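Local structure of FERM, ARHGEF and pleckstrin domain-containing protein 2 (Mus musculus, 4GYV) at residues Phe105-Thr117 / Val191-Leu205. The protein activates the small GTPase RAC1 as a guanine nucleotide exchange factor, through the DH domain that makes up this chain, and takes part in semaphorin responses and actin remodelling. Numbering follows the deposited sequence.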
loop_
_atom_site.group_PDB
_atom_site.type_symbol
_atom_site.label_atom_id
_atom_site.label_comp_id
_atom_site.label_asym_id
_atom_site.label_seq_id
_atom_site.Cartn_x
_atom_site.Cartn_y
_atom_site.Cartn_z
ATOM N N PHE A 105 26.812 10.219 -0.337
ATOM C CA PHE A 105 26.285 9.125 -1.151
ATOM C C PHE A 105 26.534 9.299 -2.649
ATOM O O PHE A 105 26.129 8.451 -3.432
ATOM C CB PHE A 105 24.776 8.992 -0.935
ATOM C CG PHE A 105 24.407 8.418 0.392
ATOM C CD1 PHE A 105 24.432 9.196 1.527
ATOM C CD2 PHE A 105 24.036 7.092 0.509
ATOM C CE1 PHE A 105 24.095 8.663 2.760
ATOM C CE2 PHE A 105 23.696 6.554 1.745
ATOM C CZ PHE A 105 23.728 7.347 2.868
ATOM N N THR A 106 27.163 10.401 -3.051
ATOM C CA THR A 106 27.358 10.691 -4.466
ATOM C C THR A 106 28.170 9.595 -5.169
ATOM O O THR A 106 27.966 9.325 -6.358
ATOM C CB THR A 106 28.050 12.034 -4.653
ATOM O OG1 THR A 106 29.254 12.041 -3.886
ATOM C CG2 THR A 106 27.190 13.122 -4.134
ATOM N N SER A 107 29.077 8.962 -4.424
ATOM C CA SER A 107 29.895 7.874 -4.943
ATOM C C SER A 107 29.028 6.797 -5.595
ATOM O O SER A 107 29.354 6.250 -6.646
ATOM C CB SER A 107 30.681 7.243 -3.802
ATOM O OG SER A 107 30.617 8.070 -2.658
ATOM N N TYR A 108 27.922 6.474 -4.954
ATOM C CA TYR A 108 27.120 5.384 -5.434
ATOM C C TYR A 108 26.401 5.796 -6.702
ATOM O O TYR A 108 26.399 5.056 -7.686
ATOM C CB TYR A 108 26.122 4.965 -4.364
ATOM C CG TYR A 108 26.770 4.611 -3.060
ATOM C CD1 TYR A 108 27.610 3.530 -2.976
ATOM C CD2 TYR A 108 26.520 5.333 -1.907
ATOM C CE1 TYR A 108 28.209 3.183 -1.792
ATOM C CE2 TYR A 108 27.117 4.988 -0.706
ATOM C CZ TYR A 108 27.969 3.909 -0.667
ATOM O OH TYR A 108 28.588 3.514 0.489
ATOM N N PHE A 109 25.786 6.974 -6.672
ATOM C CA PHE A 109 25.041 7.455 -7.826
ATOM C C PHE A 109 25.984 7.507 -9.021
ATOM O O PHE A 109 25.634 7.139 -10.136
ATOM C CB PHE A 109 24.452 8.840 -7.549
ATOM C CG PHE A 109 23.329 8.826 -6.560
ATOM C CD1 PHE A 109 22.048 8.474 -6.952
ATOM C CD2 PHE A 109 23.546 9.170 -5.238
ATOM C CE1 PHE A 109 20.998 8.451 -6.037
ATOM C CE2 PHE A 109 22.500 9.148 -4.321
ATOM C CZ PHE A 109 21.228 8.780 -4.724
ATOM N N GLN A 110 27.205 7.932 -8.758
ATOM C CA GLN A 110 28.218 8.060 -9.786
ATOM C C GLN A 110 28.514 6.744 -10.508
ATOM O O GLN A 110 28.997 6.758 -11.627
ATOM C CB GLN A 110 29.501 8.598 -9.165
ATOM C CG GLN A 110 30.381 9.292 -10.123
ATOM C CD GLN A 110 30.176 10.771 -10.073
ATOM O OE1 GLN A 110 30.569 11.416 -9.100
ATOM N NE2 GLN A 110 29.556 11.336 -11.121
ATOM N N ARG A 111 28.232 5.609 -9.880
ATOM C CA ARG A 111 28.536 4.322 -10.511
ATOM C C ARG A 111 27.358 3.740 -11.296
ATOM O O ARG A 111 27.495 2.708 -11.948
ATOM C CB ARG A 111 29.116 3.306 -9.505
ATOM C CG ARG A 111 30.549 3.613 -9.115
ATOM C CD ARG A 111 31.061 2.738 -7.986
ATOM N NE ARG A 111 32.403 3.138 -7.545
ATOM C CZ ARG A 111 33.530 2.891 -8.225
ATOM N NH1 ARG A 111 34.717 3.282 -7.745
ATOM N NH2 ARG A 111 33.475 2.247 -9.391
ATOM N N HIS A 112 26.217 4.419 -11.270
ATOM C CA HIS A 112 25.012 3.868 -11.885
ATOM C C HIS A 112 25.094 3.659 -13.379
ATOM O O HIS A 112 24.623 2.652 -13.871
ATOM C CB HIS A 112 23.769 4.680 -11.534
ATOM C CG HIS A 112 23.334 4.521 -10.110
ATOM N ND1 HIS A 112 22.217 5.140 -9.598
ATOM C CD2 HIS A 112 23.882 3.825 -9.086
ATOM C CE1 HIS A 112 22.088 4.821 -8.322
ATOM N NE2 HIS A 112 23.080 4.015 -7.990
ATOM N N ASP A 113 25.692 4.590 -14.105
ATOM C CA ASP A 113 25.811 4.418 -15.549
ATOM C C ASP A 113 26.726 3.238 -15.864
ATOM O O ASP A 113 26.568 2.545 -16.879
ATOM C CB ASP A 113 26.345 5.690 -16.190
ATOM C CG ASP A 113 27.695 6.088 -15.637
ATOM O OD1 ASP A 113 27.743 6.559 -14.477
ATOM O OD2 ASP A 113 28.703 5.929 -16.360
ATOM N N GLU A 114 27.683 3.010 -14.975
ATOM C CA GLU A 114 28.573 1.868 -15.086
ATOM C C GLU A 114 27.811 0.570 -14.771
ATOM O O GLU A 114 27.926 -0.410 -15.501
ATOM C CB GLU A 114 29.767 2.081 -14.165
ATOM C CG GLU A 114 30.621 0.869 -13.908
ATOM C CD GLU A 114 31.652 1.112 -12.800
ATOM O OE1 GLU A 114 32.366 0.144 -12.439
ATOM O OE2 GLU A 114 31.747 2.266 -12.299
ATOM N N VAL A 115 27.019 0.576 -13.699
ATOM C CA VAL A 115 26.176 -0.562 -13.341
ATOM C C VAL A 115 25.295 -0.943 -14.521
ATOM O O VAL A 115 25.108 -2.108 -14.863
ATOM C CB VAL A 115 25.252 -0.215 -12.149
ATOM C CG1 VAL A 115 24.073 -1.204 -12.060
ATOM C CG2 VAL A 115 26.045 -0.182 -10.846
ATOM N N LEU A 116 24.762 0.075 -15.156
ATOM C CA LEU A 116 23.895 -0.125 -16.283
ATOM C C LEU A 116 24.618 -0.756 -17.482
ATOM O O LEU A 116 24.141 -1.761 -18.005
ATOM C CB LEU A 116 23.272 1.200 -16.656
ATOM C CG LEU A 116 22.165 1.116 -17.675
ATOM C CD1 LEU A 116 21.113 0.150 -17.182
ATOM C CD2 LEU A 116 21.610 2.513 -17.807
ATOM N N THR A 117 25.754 -0.196 -17.918
ATOM C CA THR A 117 26.415 -0.755 -19.093
ATOM C C THR A 117 26.811 -2.211 -18.835
ATOM O O THR A 117 26.752 -3.058 -19.729
ATOM C CB THR A 117 27.687 0.028 -19.551
ATOM O OG1 THR A 117 28.699 -0.088 -18.561
ATOM C CG2 THR A 117 27.414 1.478 -19.783
ATOM N N VAL A 191 25.333 18.610 -5.451
ATOM C CA VAL A 191 25.278 17.197 -5.777
ATOM C C VAL A 191 24.978 16.973 -7.254
ATOM O O VAL A 191 25.688 16.236 -7.932
ATOM C CB VAL A 191 24.240 16.469 -4.929
ATOM C CG1 VAL A 191 24.077 15.034 -5.413
ATOM C CG2 VAL A 191 24.665 16.487 -3.486
ATOM N N THR A 192 23.926 17.608 -7.755
ATOM C CA THR A 192 23.575 17.440 -9.151
ATOM C C THR A 192 24.718 17.915 -10.055
ATOM O O THR A 192 25.035 17.274 -11.047
ATOM C CB THR A 192 22.269 18.159 -9.502
ATOM O OG1 THR A 192 22.391 19.547 -9.197
ATOM C CG2 THR A 192 21.133 17.598 -8.705
ATOM N N THR A 193 25.355 19.022 -9.710
ATOM C CA THR A 193 26.512 19.443 -10.483
ATOM C C THR A 193 27.623 18.382 -10.543
ATOM O O THR A 193 28.229 18.170 -11.583
ATOM C CB THR A 193 27.099 20.743 -9.945
ATOM O OG1 THR A 193 26.091 21.753 -9.979
ATOM C CG2 THR A 193 28.255 21.173 -10.789
ATOM N N GLU A 194 27.887 17.714 -9.428
ATOM C CA GLU A 194 28.941 16.715 -9.399
ATOM C C GLU A 194 28.531 15.490 -10.191
ATOM O O GLU A 194 29.367 14.737 -10.682
ATOM C CB GLU A 194 29.274 16.306 -7.971
ATOM C CG GLU A 194 30.500 15.425 -7.890
ATOM C CD GLU A 194 30.725 14.854 -6.514
ATOM O OE1 GLU A 194 31.837 14.341 -6.261
ATOM O OE2 GLU A 194 29.788 14.914 -5.688
ATOM N N LEU A 195 27.236 15.288 -10.323
ATOM C CA LEU A 195 26.754 14.109 -11.008
ATOM C C LEU A 195 26.378 14.423 -12.445
ATOM O O LEU A 195 25.871 13.558 -13.145
ATOM C CB LEU A 195 25.545 13.524 -10.279
ATOM C CG LEU A 195 25.766 12.859 -8.920
ATOM C CD1 LEU A 195 24.444 12.486 -8.315
ATOM C CD2 LEU A 195 26.631 11.622 -9.038
ATOM N N GLN A 196 26.623 15.654 -12.882
ATOM C CA GLN A 196 26.217 16.081 -14.226
ATOM C C GLN A 196 26.696 15.109 -15.295
ATOM O O GLN A 196 25.908 14.657 -16.132
ATOM C CB GLN A 196 26.697 17.511 -14.532
ATOM C CG GLN A 196 26.100 18.138 -15.787
ATOM C CD GLN A 196 24.574 18.034 -15.856
ATOM O OE1 GLN A 196 24.016 17.580 -16.867
ATOM N NE2 GLN A 196 23.889 18.471 -14.788
ATOM N N GLN A 197 27.979 14.765 -15.237
ATOM C CA GLN A 197 28.563 13.868 -16.221
ATOM C C GLN A 197 27.794 12.560 -16.240
ATOM O O GLN A 197 27.370 12.106 -17.304
ATOM C CB GLN A 197 30.035 13.610 -15.911
ATOM C CG GLN A 197 30.982 13.772 -17.094
ATOM C CD GLN A 197 32.435 13.491 -16.714
ATOM O OE1 GLN A 197 32.715 12.702 -15.801
ATOM N NE2 GLN A 197 33.366 14.146 -17.406
ATOM N N SER A 198 27.597 11.977 -15.057
ATOM C CA SER A 198 26.940 10.682 -14.934
ATOM C C SER A 198 25.488 10.776 -15.359
ATOM O O SER A 198 24.922 9.832 -15.922
ATOM C CB SER A 198 27.040 10.150 -13.499
ATOM O OG SER A 198 28.323 9.606 -13.250
ATOM N N LEU A 199 24.883 11.922 -15.074
ATOM C CA LEU A 199 23.502 12.174 -15.458
ATOM C C LEU A 199 23.369 12.054 -16.981
ATOM O O LEU A 199 22.639 11.171 -17.457
ATOM C CB LEU A 199 23.038 13.551 -14.949
ATOM C CG LEU A 199 21.726 14.164 -15.472
ATOM C CD1 LEU A 199 20.524 13.320 -15.073
ATOM C CD2 LEU A 199 21.565 15.632 -15.020
ATOM N N THR A 200 24.096 12.895 -17.737
ATOM C CA THR A 200 23.954 12.873 -19.193
ATOM C C THR A 200 24.405 11.540 -19.775
ATOM O O THR A 200 23.939 11.134 -20.835
ATOM C CB THR A 200 24.651 14.065 -19.964
ATOM O OG1 THR A 200 26.033 13.793 -20.147
ATOM C CG2 THR A 200 24.483 15.421 -19.262
ATOM N N ARG A 201 25.298 10.846 -19.083
ATOM C CA ARG A 201 25.715 9.535 -19.548
ATOM C C ARG A 201 24.517 8.598 -19.477
ATOM O O ARG A 201 24.306 7.776 -20.370
ATOM C CB ARG A 201 26.874 9.012 -18.714
ATOM C CG ARG A 201 27.908 8.231 -19.493
ATOM C CD ARG A 201 29.278 8.888 -19.362
ATOM N NE ARG A 201 29.661 9.103 -17.964
ATOM C CZ ARG A 201 30.797 9.673 -17.561
ATOM N NH1 ARG A 201 31.693 10.092 -18.453
ATOM N NH2 ARG A 201 31.038 9.824 -16.258
ATOM N N LEU A 202 23.715 8.754 -18.423
ATOM C CA LEU A 202 22.547 7.905 -18.200
ATOM C C LEU A 202 21.411 8.250 -19.167
ATOM O O LEU A 202 20.793 7.356 -19.739
ATOM C CB LEU A 202 22.096 7.988 -16.739
ATOM C CG LEU A 202 22.836 7.077 -15.738
ATOM C CD1 LEU A 202 22.729 7.628 -14.329
ATOM C CD2 LEU A 202 22.366 5.609 -15.763
ATOM N N GLU A 203 21.154 9.541 -19.362
ATOM C CA GLU A 203 20.293 9.997 -20.452
ATOM C C GLU A 203 20.685 9.306 -21.779
ATOM O O GLU A 203 19.885 8.554 -22.344
ATOM C CB GLU A 203 20.352 11.534 -20.597
ATOM C CG GLU A 203 19.664 12.347 -19.469
ATOM C CD GLU A 203 19.913 13.881 -19.535
ATOM O OE1 GLU A 203 20.554 14.383 -20.485
ATOM O OE2 GLU A 203 19.458 14.594 -18.614
ATOM N N ASN A 204 21.918 9.527 -22.251
ATOM C CA ASN A 204 22.384 8.915 -23.504
ATOM C C ASN A 204 22.172 7.403 -23.572
ATOM O O ASN A 204 21.706 6.872 -24.591
ATOM C CB ASN A 204 23.844 9.240 -23.774
ATOM C CG ASN A 204 24.079 10.717 -23.985
ATOM O OD1 ASN A 204 23.155 11.519 -23.876
ATOM N ND2 ASN A 204 25.327 11.091 -24.269
ATOM N N LEU A 205 22.493 6.714 -22.483
ATOM C CA LEU A 205 22.237 5.282 -22.408
ATOM C C LEU A 205 20.788 4.858 -22.608
ATOM O O LEU A 205 20.535 3.853 -23.279
ATOM C CB LEU A 205 22.725 4.712 -21.088
ATOM C CG LEU A 205 24.180 4.283 -21.182
ATOM C CD1 LEU A 205 24.536 3.488 -19.936
ATOM C CD2 LEU A 205 24.431 3.485 -22.470
#
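The hydroxyl of S198 is the polar hub between 105-117 and 191-205. Its OG accepts a nearly straight bond from NE2 of Q110 (3.0 Å, N-H...O angle 169°), S198 OG lying close to the plane of the amide. The backbone O of Q110 and OD1 of D113 both lie 3.3 Å from S198 OG, within weak hydrogen-bonding range of the serine hydroxyl. A serine suits this buried spot because its short side chain lets the backbones come close while its oxygen can both give and accept. Q110 reaches it with CG anti to the backbone N (chi1 -156°) and a bend at chi2, which also lets NE2 make a weak bond to the carbonyl O of E194, where helix 178-194 gives way to helix 196-212. Without the amide, as with an alanine here, S198 OG and that carbonyl would probably lose their donor, and the L195 CD2 methyl the amide packs against would be uncovered. Farther along, OD2 of D113 makes a long salt bridge to NE of R201 (3.7 Å).

L195 and L202 are buried. L195 lays CD1 against CB of F109 (3.7 Å) and also packs on L157 of helix 152-170. L202 sets CD2 against D113 CA and L116 CD2. At the partly exposed end of the row, CD1 of L205 meets L116 CD2 tip to tip (3.7 Å) and also touches T117 CG2. At the other end T106 CG2 touches V191 CG1.

The axes of 112-117 and 196-205 approach to 9.5 Å, their directions 29° from parallel, within the all-helical DH bundle. Polar side chains and leucines thus share the contact, the former adding directional bonds, mostly weak, that probably help line up the two helix breaks.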